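Local coordinates for protein beta-1,3-1,4-glucanase (PDB 5H4R) that probably hydrolyses mixed-linkage beta-1,3-1,4-glucans and holds a cello-oligosaccharide in the cleft of its glycoside hydrolase family 5 barrel, at residues I28-R33 with A343-R348; S338-A343 with P385-A390. The protein carries 1 engineered substitution. All coordinates share one frame; numbering follows the deposited sequence.

Interaction 1: residues I28-R33 with A343-R348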
loop_
_atom_site.group_PDB
_atom_site.type_symbol
_atom_site.label_atom_id
_atom_site.label_comp_id
_atom_site.label_asym_id
_atom_site.label_seq_id
_atom_site.Cartn_x
_atom_site.Cartn_y
_atom_site.Cartn_z
ATOM N N ILE A 28 -12.621 9.235 20.304
ATOM C CA ILE A 28 -11.412 8.453 20.563
ATOM C C ILE A 28 -10.456 9.324 21.363
ATOM O O ILE A 28 -10.165 10.462 20.963
ATOM C CB ILE A 28 -10.737 7.994 19.255
ATOM C CG1 ILE A 28 -11.674 7.218 18.311
ATOM C CG2 ILE A 28 -9.468 7.166 19.569
ATOM C CD1 ILE A 28 -11.834 5.775 18.597
ATOM N N LYS A 29 -9.925 8.766 22.450
ATOM C CA LYS A 29 -8.969 9.436 23.325
ATOM C C LYS A 29 -7.667 8.646 23.299
ATOM O O LYS A 29 -7.508 7.670 24.041
ATOM C CB LYS A 29 -9.513 9.534 24.743
ATOM C CG LYS A 29 -10.924 10.106 24.825
ATOM C CD LYS A 29 -11.010 11.507 24.222
ATOM C CE LYS A 29 -12.445 12.036 24.272
ATOM N NZ LYS A 29 -12.589 13.371 23.618
ATOM N N ILE A 30 -6.746 9.072 22.439
ATOM C CA ILE A 30 -5.385 8.550 22.387
ATOM C C ILE A 30 -4.437 9.744 22.403
ATOM O O ILE A 30 -4.499 10.600 21.512
ATOM C CB ILE A 30 -5.131 7.695 21.137
ATOM C CG1 ILE A 30 -6.090 6.494 21.083
ATOM C CG2 ILE A 30 -3.675 7.218 21.130
ATOM C CD1 ILE A 30 -6.023 5.713 19.806
ATOM N N ALA A 31 -3.556 9.796 23.400
ATOM C CA ALA A 31 -2.598 10.888 23.492
ATOM C C ALA A 31 -1.578 10.829 22.357
ATOM O O ALA A 31 -1.114 9.754 21.970
ATOM C CB ALA A 31 -1.883 10.833 24.845
ATOM N N SER A 32 -1.233 11.992 21.808
ATOM C CA SER A 32 -0.194 12.039 20.787
ATOM C C SER A 32 1.166 11.737 21.413
ATOM O O SER A 32 1.462 12.141 22.541
ATOM C CB SER A 32 -0.156 13.403 20.090
ATOM O OG SER A 32 0.825 13.420 19.048
ATOM N N ARG A 33 1.983 10.995 20.681
ATOM C CA ARG A 33 3.362 10.766 21.048
ATOM C C ARG A 33 4.225 11.921 20.542
ATOM O O ARG A 33 3.799 12.736 19.716
ATOM C CB ARG A 33 3.860 9.440 20.461
ATOM C CG ARG A 33 3.063 8.187 20.888
ATOM C CD ARG A 33 3.127 7.911 22.366
ATOM N NE ARG A 33 4.372 7.262 22.740
ATOM C CZ ARG A 33 4.650 5.997 22.431
ATOM N NH1 ARG A 33 3.763 5.254 21.733
ATOM N NH2 ARG A 33 5.810 5.493 22.797
ATOM N N ALA A 343 -12.404 1.983 12.148
ATOM C CA ALA A 343 -11.721 2.894 11.239
ATOM C C ALA A 343 -11.283 4.157 11.954
ATOM O O ALA A 343 -10.157 4.642 11.741
ATOM C CB ALA A 343 -12.624 3.245 10.054
ATOM N N ALA A 344 -12.140 4.690 12.820
ATOM C CA ALA A 344 -11.761 5.854 13.599
ATOM C C ALA A 344 -10.575 5.529 14.495
ATOM O O ALA A 344 -9.627 6.315 14.598
ATOM C CB ALA A 344 -12.947 6.329 14.437
ATOM N N TYR A 345 -10.636 4.396 15.192
ATOM C CA TYR A 345 -9.578 4.057 16.132
ATOM C C TYR A 345 -8.257 3.844 15.412
ATOM O O TYR A 345 -7.214 4.355 15.840
ATOM C CB TYR A 345 -9.954 2.811 16.939
ATOM C CG TYR A 345 -8.931 2.503 18.002
ATOM C CD1 TYR A 345 -9.034 3.078 19.261
ATOM C CD2 TYR A 345 -7.871 1.654 17.751
ATOM C CE1 TYR A 345 -8.095 2.818 20.247
ATOM C CE2 TYR A 345 -6.917 1.376 18.749
ATOM C CZ TYR A 345 -7.036 1.965 19.977
ATOM O OH TYR A 345 -6.115 1.704 20.963
ATOM N N TYR A 346 -8.282 3.076 14.315
ATOM C CA TYR A 346 -7.067 2.745 13.589
ATOM C C TYR A 346 -6.379 4.014 13.097
ATOM O O TYR A 346 -5.173 4.196 13.298
ATOM C CB TYR A 346 -7.419 1.815 12.441
ATOM C CG TYR A 346 -6.265 1.135 11.763
ATOM C CD1 TYR A 346 -5.404 1.846 10.928
ATOM C CD2 TYR A 346 -6.076 -0.227 11.881
ATOM C CE1 TYR A 346 -4.361 1.205 10.268
ATOM C CE2 TYR A 346 -5.023 -0.871 11.231
ATOM C CZ TYR A 346 -4.181 -0.141 10.433
ATOM O OH TYR A 346 -3.163 -0.772 9.765
ATOM N N VAL A 347 -7.148 4.929 12.492
ATOM C CA VAL A 347 -6.568 6.168 11.976
ATOM C C VAL A 347 -6.031 7.045 13.116
ATOM O O VAL A 347 -4.940 7.619 13.011
ATOM C CB VAL A 347 -7.596 6.910 11.104
ATOM C CG1 VAL A 347 -7.096 8.318 10.752
ATOM C CG2 VAL A 347 -7.837 6.134 9.849
ATOM N N ARG A 348 -6.762 7.171 14.225
ATOM C CA ARG A 348 -6.231 7.986 15.325
ATOM C C ARG A 348 -4.995 7.349 15.962
ATOM O O ARG A 348 -4.014 8.046 16.276
ATOM C CB ARG A 348 -7.298 8.206 16.391
ATOM C CG ARG A 348 -6.797 8.984 17.632
ATOM C CD ARG A 348 -6.229 10.344 17.292
ATOM N NE ARG A 348 -5.428 10.873 18.397
ATOM C CZ ARG A 348 -4.463 11.786 18.261
ATOM N NH1 ARG A 348 -4.168 12.284 17.071
ATOM N NH2 ARG A 348 -3.775 12.197 19.322
HETATM O O HOH W 1 -7.561 11.130 20.505
#

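Interaction 2: residues S338-A343 with P385-A390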
loop_
_atom_site.group_PDB
_atom_site.type_symbol
_atom_site.label_atom_id
_atom_site.label_comp_id
_atom_site.label_asym_id
_atom_site.label_seq_id
_atom_site.Cartn_x
_atom_site.Cartn_y
_atom_site.Cartn_z
ATOM N N SER A 338 -19.334 -1.627 13.944
ATOM C CA SER A 338 -17.991 -2.119 14.262
ATOM C C SER A 338 -16.937 -1.556 13.318
ATOM O O SER A 338 -15.836 -1.192 13.744
ATOM C CB SER A 338 -17.940 -3.644 14.205
ATOM O OG SER A 338 -18.648 -4.248 15.273
ATOM N N ARG A 339 -17.227 -1.532 12.013
ATOM C CA ARG A 339 -16.234 -1.046 11.067
ATOM C C ARG A 339 -16.006 0.460 11.215
ATOM O O ARG A 339 -14.880 0.935 11.018
ATOM C CB ARG A 339 -16.646 -1.417 9.652
ATOM C CG ARG A 339 -16.657 -2.898 9.413
ATOM C CD ARG A 339 -16.468 -3.233 7.956
ATOM N NE ARG A 339 -17.611 -2.783 7.170
ATOM C CZ ARG A 339 -17.585 -2.403 5.890
ATOM N NH1 ARG A 339 -16.461 -2.373 5.177
ATOM N NH2 ARG A 339 -18.717 -2.051 5.314
ATOM N N VAL A 340 -17.043 1.210 11.602
ATOM C CA VAL A 340 -16.907 2.642 11.898
ATOM C C VAL A 340 -15.990 2.869 13.104
ATOM O O VAL A 340 -15.060 3.695 13.070
ATOM C CB VAL A 340 -18.303 3.255 12.112
ATOM C CG1 VAL A 340 -18.235 4.633 12.762
ATOM C CG2 VAL A 340 -19.081 3.325 10.803
ATOM N N GLU A 341 -16.220 2.130 14.192
ATOM C CA GLU A 341 -15.364 2.288 15.362
ATOM C C GLU A 341 -13.928 1.881 15.055
ATOM O O GLU A 341 -12.978 2.577 15.449
ATOM C CB GLU A 341 -15.914 1.484 16.534
ATOM C CG GLU A 341 -17.208 2.049 17.096
ATOM C CD GLU A 341 -17.797 1.238 18.257
ATOM O OE1 GLU A 341 -17.032 0.671 19.079
ATOM O OE2 GLU A 341 -19.051 1.150 18.339
ATOM N N PHE A 342 -13.753 0.747 14.361
ATOM C CA PHE A 342 -12.439 0.300 13.909
ATOM C C PHE A 342 -11.718 1.389 13.126
ATOM O O PHE A 342 -10.529 1.653 13.357
ATOM C CB PHE A 342 -12.603 -0.951 13.037
ATOM C CG PHE A 342 -11.385 -1.329 12.243
ATOM C CD1 PHE A 342 -10.382 -2.104 12.785
ATOM C CD2 PHE A 342 -11.270 -0.932 10.910
ATOM C CE1 PHE A 342 -9.263 -2.452 12.023
ATOM C CE2 PHE A 342 -10.170 -1.278 10.148
ATOM C CZ PHE A 342 -9.166 -2.042 10.697
ATOM N N ALA A 343 -12.404 1.983 12.148
ATOM C CA ALA A 343 -11.721 2.894 11.239
ATOM C C ALA A 343 -11.283 4.157 11.954
ATOM O O ALA A 343 -10.157 4.642 11.741
ATOM C CB ALA A 343 -12.624 3.245 10.054
ATOM N N PRO A 385 -20.457 6.183 3.854
ATOM C CA PRO A 385 -19.922 7.500 4.241
ATOM C C PRO A 385 -19.558 7.572 5.717
ATOM O O PRO A 385 -18.694 8.376 6.103
ATOM C CB PRO A 385 -21.062 8.456 3.885
ATOM C CG PRO A 385 -22.297 7.610 3.924
ATOM C CD PRO A 385 -21.866 6.235 3.456
ATOM N N GLU A 386 -20.183 6.744 6.554
ATOM C CA GLU A 386 -19.873 6.744 7.980
ATOM C C GLU A 386 -18.436 6.308 8.243
ATOM O O GLU A 386 -17.791 6.805 9.176
ATOM C CB GLU A 386 -20.834 5.834 8.721
ATOM C CG GLU A 386 -22.318 6.220 8.533
ATOM C CD GLU A 386 -23.018 5.553 7.342
ATOM O OE1 GLU A 386 -22.373 4.891 6.489
ATOM O OE2 GLU A 386 -24.262 5.711 7.284
ATOM N N ILE A 387 -17.938 5.337 7.473
ATOM C CA ILE A 387 -16.556 4.895 7.626
ATOM C C ILE A 387 -15.620 6.006 7.186
ATOM O O ILE A 387 -14.611 6.285 7.837
ATOM C CB ILE A 387 -16.309 3.593 6.838
ATOM C CG1 ILE A 387 -17.134 2.433 7.416
ATOM C CG2 ILE A 387 -14.831 3.237 6.824
ATOM C CD1 ILE A 387 -17.026 1.089 6.667
ATOM N N VAL A 388 -15.935 6.662 6.066
ATOM C CA VAL A 388 -15.099 7.759 5.586
ATOM C C VAL A 388 -15.063 8.873 6.622
ATOM O O VAL A 388 -13.991 9.349 7.006
ATOM C CB VAL A 388 -15.593 8.262 4.221
ATOM C CG1 VAL A 388 -14.785 9.466 3.773
ATOM C CG2 VAL A 388 -15.489 7.142 3.171
ATOM N N SER A 389 -16.234 9.258 7.132
ATOM C CA SER A 389 -16.300 10.336 8.112
ATOM C C SER A 389 -15.559 9.969 9.385
ATOM O O SER A 389 -14.948 10.837 10.031
ATOM C CB SER A 389 -17.753 10.664 8.435
ATOM O OG SER A 389 -18.368 11.254 7.321
ATOM N N ALA A 390 -15.625 8.696 9.772
ATOM C CA ALA A 390 -14.908 8.234 10.958
ATOM C C ALA A 390 -13.410 8.441 10.799
ATOM O O ALA A 390 -12.729 8.881 11.737
ATOM C CB ALA A 390 -15.216 6.756 11.215
#

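Interaction 1: residues I28-R33 with A343-R348
R348 reaches from helix 336-352 to the extended chain 28-33 and takes hold of one backbone carbonyl, that of I30, with two nitrogens. The shorter bond runs from NH2 of R348 to O of I30, 2.8 Å, fairly straight at 159° on the hydrogen. NE of R348 adds a longer, more bent bond of 3.3 Å to the same I30 O. The oxygen sits at the edge of the guanidinium, close to its plane, and the side-on grip limits rotation of that group. An arginine suits the place because its long chain can leave the helix with CG anti to the backbone N (chi1 176°) and then bend at chi2 (58°), bringing NE and NH2 together onto an acceptor in a segment that belongs to no helix or strand. One water extends the polar network: it donates to O of I28 at 2.7 Å, accepts from N of I30 at 2.9 Å, and takes a weak bond from NE of R348.

Apolar contacts fill the rest. I28 and I30 both point toward the helix, with exposed K29 between them pointing away. CG2 of I28 lies 3.8 Å from CG of R348, the two chains running past each other in opposite senses, while CD1 of I28 comes in at the edge of the Y345 ring. The side chain of I30 crosses that of Y345 at about a right angle, its CD1 3.6 Å from CE1. Y345 offers hydrocarbon here while its hydroxyl bonds to D305 on helix 298-316.

An irregular N-terminal segment thus runs alongside the outer side of a barrel helix, in roughly the same direction, clamped by an arginine-to-carbonyl grip, on the periphery of the (β/α)8 TIM barrel of family 5 glycoside hydrolases.

Interaction 2: residues S338-A343 with P385-A390
V340 and I387 meet where helices 336-352 and 385-395 come closest in register, with their CA atoms 4.8 Å apart. The local axes approach to 8.3 Å and run nearly parallel, at a signed crossing angle of -19°. Alanines make this closeness possible: the small methyl of A390 points toward the other helix and fits against V340, its CB 3.6 Å from the backbone O and 4.0 Å from CG1. A343 likewise presents only a methyl, and CG2 of I387 takes the low spot over it, 3.9 Å from its CB.

The branched residues are the bumps. CG2 of V340 fits between CB of E386, at 3.7 Å, and CG1 of I387. I387 divides its work: CG2 meets A343, while CG1, anti to the carbonyl carbon (chi1 -65°), carries CD1 onward to R339. That methyl rests over the centre of one face of the R339 guanidinium, 3.6 Å from CZ, so the flat group offers its face to a hydrocarbon. NH1 of R339 donates to O of A329, and the guanidinium also makes a cation-pi contact with Y384. The carboxylate of E386 leads away to a salt bridge with R22.

This buried seam joins the helix between strands 322-327 and 356-361 to the C-terminal helix, which comes after the last barrel strand and the small hairpin 375-376/381-382, and F342 packs beyond it against W293 and F279.

From the N terminus, the chain enters interaction 1 at 28-33, travels through seven of the eight barrel strands, and returns at 343-348 to close a loop of about 310 residues. Interaction 2 starts just before that return, at 338-343, and closes a much shorter loop when the chain comes back at 385-390 after strand 356-361. The two loops therefore cross rather than nest, with A343 belonging to both. Helix 336-352 is the common element, holding the N-terminal segment and the C-terminal helix, and A344 CB packs directly on A390 O. The N-terminal segment and the C-terminal helix are thereby tied to one helix on the same side of the barrel.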